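Local coordinates for protein 5-formaminoimidazole-4-carboxamide-1-(Beta)-D-ribofuranosyl 5'-monophosphate synthetase (Thermococcus kodakarensis, PDB 2PBZ) that binds ATP and is probably a metal-dependent, carbon-nitrogen bond-forming ligase of purine (IMP) biosynthesis, at residues T27-S32 and P37-L42; R90-W95 and R236-L241. All coordinates share one frame; numbering follows the deposited sequence.

Both contacts are apolar, and no hydrogen bond crosses either one. All three touching residues of contact 1 are buried; in contact 2 three of four are, and Leu241 is partly exposed at the edge. Contact 1 is local: it joins strand 27-31 to helix 36-40, the next helix in the chain, inside one beta-alpha-beta unit. Contact 2 is long-range: it brings the loop before helix 99-109 against helix 224-241. They share no element, and their centres lie about 31 Å apart. Contact 1 sets two aliphatic side chains against a tyrosine that reaches a second subunit. Contact 2 sets the end of a selenomethionine over a tryptophan face, with a phenylalanine beside its methyl, and no other subunit touches it.

Contact 1 (T27-S32 and P37-L42); sequences TRLYVS and PFYSSL
Leu29 and Tyr39 meet with their side chains crossed at about a right angle. The CD2 methyl of Leu29 does the touching, 3.5 Å from CD2 of Tyr39, and it also lies 3.7 Å from Tyr39 CB, at the root of the ring. With CG of Leu29 anti to the backbone N (chi1 -178°), the branch runs out from the strand to the helix. Val31 meets the other ortho carbon of the ring. Its CG2 lies 3.9 Å from Tyr39 CD1, and both methyls approach the ring obliquely. Strand 27-31 and helix 36-40 belong to a beta-alpha-beta unit that strand 47-50 completes. The three strands 5-8, 27-31 and 47-50 form a parallel sheet, consistent with the Rossmann-like clan of this region. Leu29 and Val31 are two residues apart on the strand and both point toward the helix. Within the helix, CD2 of Phe38 stands 3.7 Å above one face of the Tyr39 ring. The hydroxyl end leaves the apolar patch: Tyr39 OH is hydrogen-bonded to Glu221 of the second subunit. Pro225 of that subunit also packs on Tyr39.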
loop_
_atom_site.group_PDB
_atom_site.type_symbol
_atom_site.label_atom_id
_atom_site.label_comp_id
_atom_site.label_asym_id
_atom_site.label_seq_id
_atom_site.Cartn_x
_atom_site.Cartn_y
_atom_site.Cartn_z
ATOM N N THR A 27 -19.702 13.073 17.301
ATOM C CA THR A 27 -19.426 13.518 15.940
ATOM C C THR A 27 -20.462 14.409 15.259
ATOM O O THR A 27 -21.662 14.150 15.346
ATOM C CB THR A 27 -19.187 12.264 15.059
ATOM O OG1 THR A 27 -17.902 11.710 15.364
ATOM C CG2 THR A 27 -19.276 12.587 13.595
ATOM N N ARG A 28 -19.976 15.446 14.574
ATOM C CA ARG A 28 -20.819 16.362 13.806
ATOM C C ARG A 28 -20.169 16.705 12.474
ATOM O O ARG A 28 -19.059 17.227 12.431
ATOM C CB ARG A 28 -21.082 17.662 14.545
ATOM C CG ARG A 28 -21.706 18.731 13.652
ATOM C CD ARG A 28 -21.912 20.022 14.396
ATOM N NE ARG A 28 -22.815 19.854 15.528
ATOM C CZ ARG A 28 -22.814 20.636 16.603
ATOM N NH1 ARG A 28 -21.948 21.637 16.678
ATOM N NH2 ARG A 28 -23.661 20.412 17.600
ATOM N N LEU A 29 -20.882 16.443 11.385
ATOM C CA LEU A 29 -20.364 16.713 10.060
ATOM C C LEU A 29 -21.210 17.712 9.292
ATOM O O LEU A 29 -22.422 17.577 9.241
ATOM C CB LEU A 29 -20.289 15.408 9.264
ATOM C CG LEU A 29 -19.709 15.493 7.853
ATOM C CD1 LEU A 29 -18.223 15.771 7.953
ATOM C CD2 LEU A 29 -19.964 14.208 7.097
ATOM N N TYR A 30 -20.563 18.715 8.706
ATOM C CA TYR A 30 -21.246 19.713 7.893
ATOM C C TYR A 30 -21.057 19.232 6.461
ATOM O O TYR A 30 -19.929 19.120 5.996
ATOM C CB TYR A 30 -20.587 21.080 8.030
ATOM C CG TYR A 30 -20.840 21.803 9.323
ATOM C CD1 TYR A 30 -20.448 21.259 10.536
ATOM C CD2 TYR A 30 -21.439 23.054 9.323
ATOM C CE1 TYR A 30 -20.641 21.952 11.732
ATOM C CE2 TYR A 30 -21.639 23.761 10.511
ATOM C CZ TYR A 30 -21.233 23.206 11.711
ATOM O OH TYR A 30 -21.372 23.918 12.875
ATOM N N VAL A 31 -22.153 18.953 5.762
ATOM C CA VAL A 31 -22.081 18.437 4.401
ATOM C C VAL A 31 -23.115 19.101 3.498
ATOM O O VAL A 31 -24.132 19.602 3.970
ATOM C CB VAL A 31 -22.323 16.904 4.407
ATOM C CG1 VAL A 31 -23.766 16.618 4.795
ATOM C CG2 VAL A 31 -22.015 16.300 3.050
ATOM N N SER A 32 -22.860 19.096 2.192
ATOM C CA SER A 32 -23.791 19.690 1.246
ATOM C C SER A 32 -24.849 18.674 0.828
ATOM O O SER A 32 -24.687 17.466 1.019
ATOM C CB SER A 32 -23.054 20.205 0.012
ATOM O OG SER A 32 -22.446 19.156 -0.708
ATOM N N PRO A 37 -25.836 12.008 0.779
ATOM C CA PRO A 37 -26.313 10.618 0.719
ATOM C C PRO A 37 -25.240 9.650 1.227
ATOM O O PRO A 37 -25.477 8.817 2.100
ATOM C CB PRO A 37 -26.608 10.425 -0.765
ATOM C CG PRO A 37 -27.026 11.796 -1.198
ATOM C CD PRO A 37 -26.047 12.704 -0.502
ATOM N N PHE A 38 -24.041 9.789 0.680
ATOM C CA PHE A 38 -22.921 8.953 1.079
ATOM C C PHE A 38 -22.567 9.036 2.568
ATOM O O PHE A 38 -22.461 8.017 3.248
ATOM C CB PHE A 38 -21.688 9.316 0.262
ATOM C CG PHE A 38 -20.449 8.656 0.747
ATOM C CD1 PHE A 38 -20.307 7.277 0.667
ATOM C CD2 PHE A 38 -19.445 9.396 1.347
ATOM C CE1 PHE A 38 -19.180 6.647 1.182
ATOM C CE2 PHE A 38 -18.319 8.772 1.864
ATOM C CZ PHE A 38 -18.189 7.392 1.779
ATOM N N TYR A 39 -22.365 10.252 3.063
ATOM C CA TYR A 39 -22.004 10.445 4.454
ATOM C C TYR A 39 -23.097 10.109 5.469
ATOM O O TYR A 39 -22.799 9.725 6.595
ATOM C CB TYR A 39 -21.521 11.877 4.684
ATOM C CG TYR A 39 -20.245 12.242 3.961
ATOM C CD1 TYR A 39 -20.276 12.804 2.691
ATOM C CD2 TYR A 39 -19.003 12.040 4.557
ATOM C CE1 TYR A 39 -19.099 13.163 2.029
ATOM C CE2 TYR A 39 -17.815 12.394 3.902
ATOM C CZ TYR A 39 -17.868 12.957 2.645
ATOM O OH TYR A 39 -16.695 13.324 2.018
ATOM N N SER A 40 -24.361 10.244 5.091
ATOM C CA SER A 40 -25.422 9.935 6.036
ATOM C C SER A 40 -25.535 8.437 6.261
ATOM O O SER A 40 -26.084 7.993 7.261
ATOM C CB SER A 40 -26.758 10.504 5.558
ATOM O OG SER A 40 -27.069 10.045 4.265
ATOM N N SER A 41 -25.002 7.654 5.337
ATOM C CA SER A 41 -25.054 6.200 5.458
ATOM C C SER A 41 -23.922 5.680 6.337
ATOM O O SER A 41 -23.822 4.483 6.586
ATOM C CB SER A 41 -24.964 5.540 4.070
ATOM O OG SER A 41 -23.651 5.620 3.536
ATOM N N LEU A 42 -23.075 6.589 6.812
ATOM C CA LEU A 42 -21.943 6.204 7.652
ATOM C C LEU A 42 -22.235 6.248 9.153
ATOM O O LEU A 42 -22.623 7.272 9.699
ATOM C CB LEU A 42 -20.733 7.093 7.335
ATOM C CG LEU A 42 -20.338 7.145 5.865
ATOM C CD1 LEU A 42 -19.214 8.106 5.674
ATOM C CD2 LEU A 42 -19.947 5.763 5.389
#

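Contact 2 (R90-W95 and R236-L241); sequences RRFLKW and RTMREL
Two bends in the selenomethionine side chain, at chi2 (-52°) and chi3 (-53°), bring the end of Met238 up against both Phe92 and Trp95. Phe92 has CG anti to its own nitrogen (chi1 177°), and this brings the end of its ring close to Met238. CE of Met238 then lies 3.4 Å from Phe92 CD1, approaching that ring obliquely. The same methyl stands over one face of the indole, 3.8 Å from the centroid of the Trp95 five-membered ring. It is a CH-pi contact, nearly along the ring normal. The selenium sits over the six-membered ring, 4.4 Å from SE of Met238 to its centroid, in a Met-aromatic arrangement. The contact joins the loop before helix 99-109, probably in a Rossmann-type region, to the end of helix 224-241, probably in an ATP-grasp one. Ala105 of helix 99-109 touches both Trp95 and Met238. Leu241 meets the far end of the indole, with its CG 3.6 Å from Trp95 CH2. Its side chain crosses that of Trp95 at about a right angle. Replacing Trp95 by an alanine would probably take the indole face from Met238 and its far end from Leu241, opening a gap there, and leave Glu242 OE1 without its N-H partner. That bond runs from Trp95 NE1 to Glu242 OE1, just past the helix.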
loop_
_atom_site.group_PDB
_atom_site.type_symbol
_atom_site.label_atom_id
_atom_site.label_comp_id
_atom_site.label_asym_id
_atom_site.label_seq_id
_atom_site.Cartn_x
_atom_site.Cartn_y
_atom_site.Cartn_z
ATOM N N ARG A 90 -4.118 27.817 14.403
ATOM C CA ARG A 90 -5.162 28.235 13.477
ATOM C C ARG A 90 -4.589 29.345 12.637
ATOM O O ARG A 90 -5.028 29.600 11.518
ATOM C CB ARG A 90 -6.399 28.753 14.232
ATOM C CG ARG A 90 -7.582 29.050 13.319
ATOM C CD ARG A 90 -8.876 29.284 14.088
ATOM N NE ARG A 90 -9.133 30.680 14.444
ATOM C CZ ARG A 90 -9.980 31.044 15.402
ATOM N NH1 ARG A 90 -10.631 30.102 16.084
ATOM N NH2 ARG A 90 -10.173 32.334 15.683
ATOM N N ARG A 91 -3.595 30.021 13.198
ATOM C CA ARG A 91 -2.942 31.090 12.477
ATOM C C ARG A 91 -1.927 30.436 11.554
ATOM O O ARG A 91 -1.475 31.039 10.576
ATOM C CB ARG A 91 -2.267 32.057 13.449
ATOM C CG ARG A 91 -3.168 33.237 13.860
ATOM C CD ARG A 91 -3.736 33.070 15.250
ATOM N NE ARG A 91 -2.675 32.803 16.211
ATOM C CZ ARG A 91 -2.888 32.324 17.432
ATOM N NH1 ARG A 91 -4.132 32.071 17.846
ATOM N NH2 ARG A 91 -1.857 32.059 18.222
ATOM N N PHE A 92 -1.599 29.186 11.873
ATOM C CA PHE A 92 -0.653 28.383 11.106
ATOM C C PHE A 92 -1.209 27.965 9.745
ATOM O O PHE A 92 -0.498 27.956 8.752
ATOM C CB PHE A 92 -0.282 27.149 11.936
ATOM C CG PHE A 92 0.641 26.182 11.239
ATOM C CD1 PHE A 92 1.751 26.631 10.523
ATOM C CD2 PHE A 92 0.434 24.808 11.355
ATOM C CE1 PHE A 92 2.646 25.716 9.937
ATOM C CE2 PHE A 92 1.318 23.893 10.776
ATOM C CZ PHE A 92 2.425 24.346 10.065
ATOM N N LEU A 93 -2.490 27.631 9.712
ATOM C CA LEU A 93 -3.139 27.200 8.491
ATOM C C LEU A 93 -2.802 27.999 7.233
ATOM O O LEU A 93 -2.834 27.454 6.131
ATOM C CB LEU A 93 -4.654 27.203 8.690
ATOM C CG LEU A 93 -5.174 26.348 9.848
ATOM C CD1 LEU A 93 -6.594 26.762 10.187
ATOM C CD2 LEU A 93 -5.087 24.874 9.480
ATOM N N LYS A 94 -2.466 29.279 7.380
ATOM C CA LYS A 94 -2.172 30.111 6.207
ATOM C C LYS A 94 -0.752 29.960 5.668
ATOM O O LYS A 94 -0.461 30.354 4.543
ATOM C CB LYS A 94 -2.438 31.585 6.531
ATOM C CG LYS A 94 -1.603 32.120 7.687
ATOM C CD LYS A 94 -1.680 33.641 7.798
ATOM C CE LYS A 94 -0.840 34.147 8.956
ATOM N NZ LYS A 94 -1.334 33.669 10.273
ATOM N N TRP A 95 0.122 29.378 6.477
ATOM C CA TRP A 95 1.517 29.210 6.101
ATOM C C TRP A 95 1.823 28.285 4.939
ATOM O O TRP A 95 2.954 28.263 4.457
ATOM C CB TRP A 95 2.322 28.786 7.319
ATOM C CG TRP A 95 2.574 29.938 8.240
ATOM C CD1 TRP A 95 1.697 30.508 9.112
ATOM C CD2 TRP A 95 3.795 30.689 8.343
ATOM N NE1 TRP A 95 2.294 31.566 9.758
ATOM C CE2 TRP A 95 3.580 31.704 9.304
ATOM C CE3 TRP A 95 5.050 30.604 7.713
ATOM C CZ2 TRP A 95 4.575 32.633 9.653
ATOM C CZ3 TRP A 95 6.048 31.530 8.061
ATOM C CH2 TRP A 95 5.798 32.533 9.025
ATOM N N ARG A 236 10.654 24.204 15.751
ATOM C CA ARG A 236 11.358 25.288 16.433
ATOM C C ARG A 236 11.090 26.635 15.806
ATOM O O ARG A 236 10.624 27.542 16.479
ATOM C CB ARG A 236 12.873 25.045 16.449
ATOM C CG ARG A 236 13.303 23.639 16.855
ATOM C CD ARG A 236 12.751 23.221 18.215
ATOM N NE ARG A 236 13.568 23.687 19.333
ATOM C CZ ARG A 236 13.219 23.569 20.612
ATOM N NH1 ARG A 236 12.067 23.002 20.931
ATOM N NH2 ARG A 236 14.013 24.021 21.573
ATOM N N THR A 237 11.363 26.775 14.515
ATOM C CA THR A 237 11.151 28.064 13.871
ATOM C C THR A 237 9.696 28.492 13.782
ATOM O O THR A 237 9.401 29.689 13.742
ATOM C CB THR A 237 11.757 28.129 12.442
ATOM O OG1 THR A 237 10.699 28.216 11.481
ATOM C CG2 THR A 237 12.632 26.923 12.155
HETATM N N MSE A 238 8.781 27.534 13.744
HETATM C CA MSE A 238 7.373 27.871 13.673
HETATM C C MSE A 238 6.913 28.368 15.024
HETATM O O MSE A 238 5.978 29.156 15.118
HETATM C CB MSE A 238 6.539 26.667 13.233
HETATM C CG MSE A 238 6.645 26.383 11.741
HETATM SE SE MSE A 238 6.282 27.937 10.623
HETATM C CE MSE A 238 4.558 28.470 11.317
ATOM N N ARG A 239 7.588 27.908 16.068
ATOM C CA ARG A 239 7.275 28.323 17.428
ATOM C C ARG A 239 7.635 29.820 17.572
ATOM O O ARG A 239 7.129 30.511 18.459
ATOM C CB ARG A 239 8.069 27.467 18.424
ATOM C CG ARG A 239 7.498 27.449 19.824
ATOM C CD ARG A 239 8.422 26.712 20.782
ATOM N NE ARG A 239 8.577 25.284 20.484
ATOM C CZ ARG A 239 7.712 24.336 20.844
ATOM N NH1 ARG A 239 6.610 24.653 21.510
ATOM N NH2 ARG A 239 7.969 23.058 20.582
ATOM N N GLU A 240 8.499 30.301 16.674
ATOM C CA GLU A 240 8.938 31.699 16.636
ATOM C C GLU A 240 8.108 32.479 15.637
ATOM O O GLU A 240 7.368 33.393 15.997
ATOM C CB GLU A 240 10.395 31.787 16.199
ATOM C CG GLU A 240 11.371 31.324 17.238
ATOM C CD GLU A 240 11.380 32.243 18.439
ATOM O OE1 GLU A 240 11.715 33.453 18.282
ATOM O OE2 GLU A 240 11.042 31.754 19.540
ATOM N N LEU A 241 8.255 32.098 14.375
ATOM C CA LEU A 241 7.562 32.732 13.263
ATOM C C LEU A 241 6.049 32.905 13.436
ATOM O O LEU A 241 5.446 33.801 12.834
ATOM C CB LEU A 241 7.852 31.933 11.988
ATOM C CG LEU A 241 8.845 32.518 10.976
ATOM C CD1 LEU A 241 9.998 33.224 11.685
ATOM C CD2 LEU A 241 9.348 31.403 10.075
#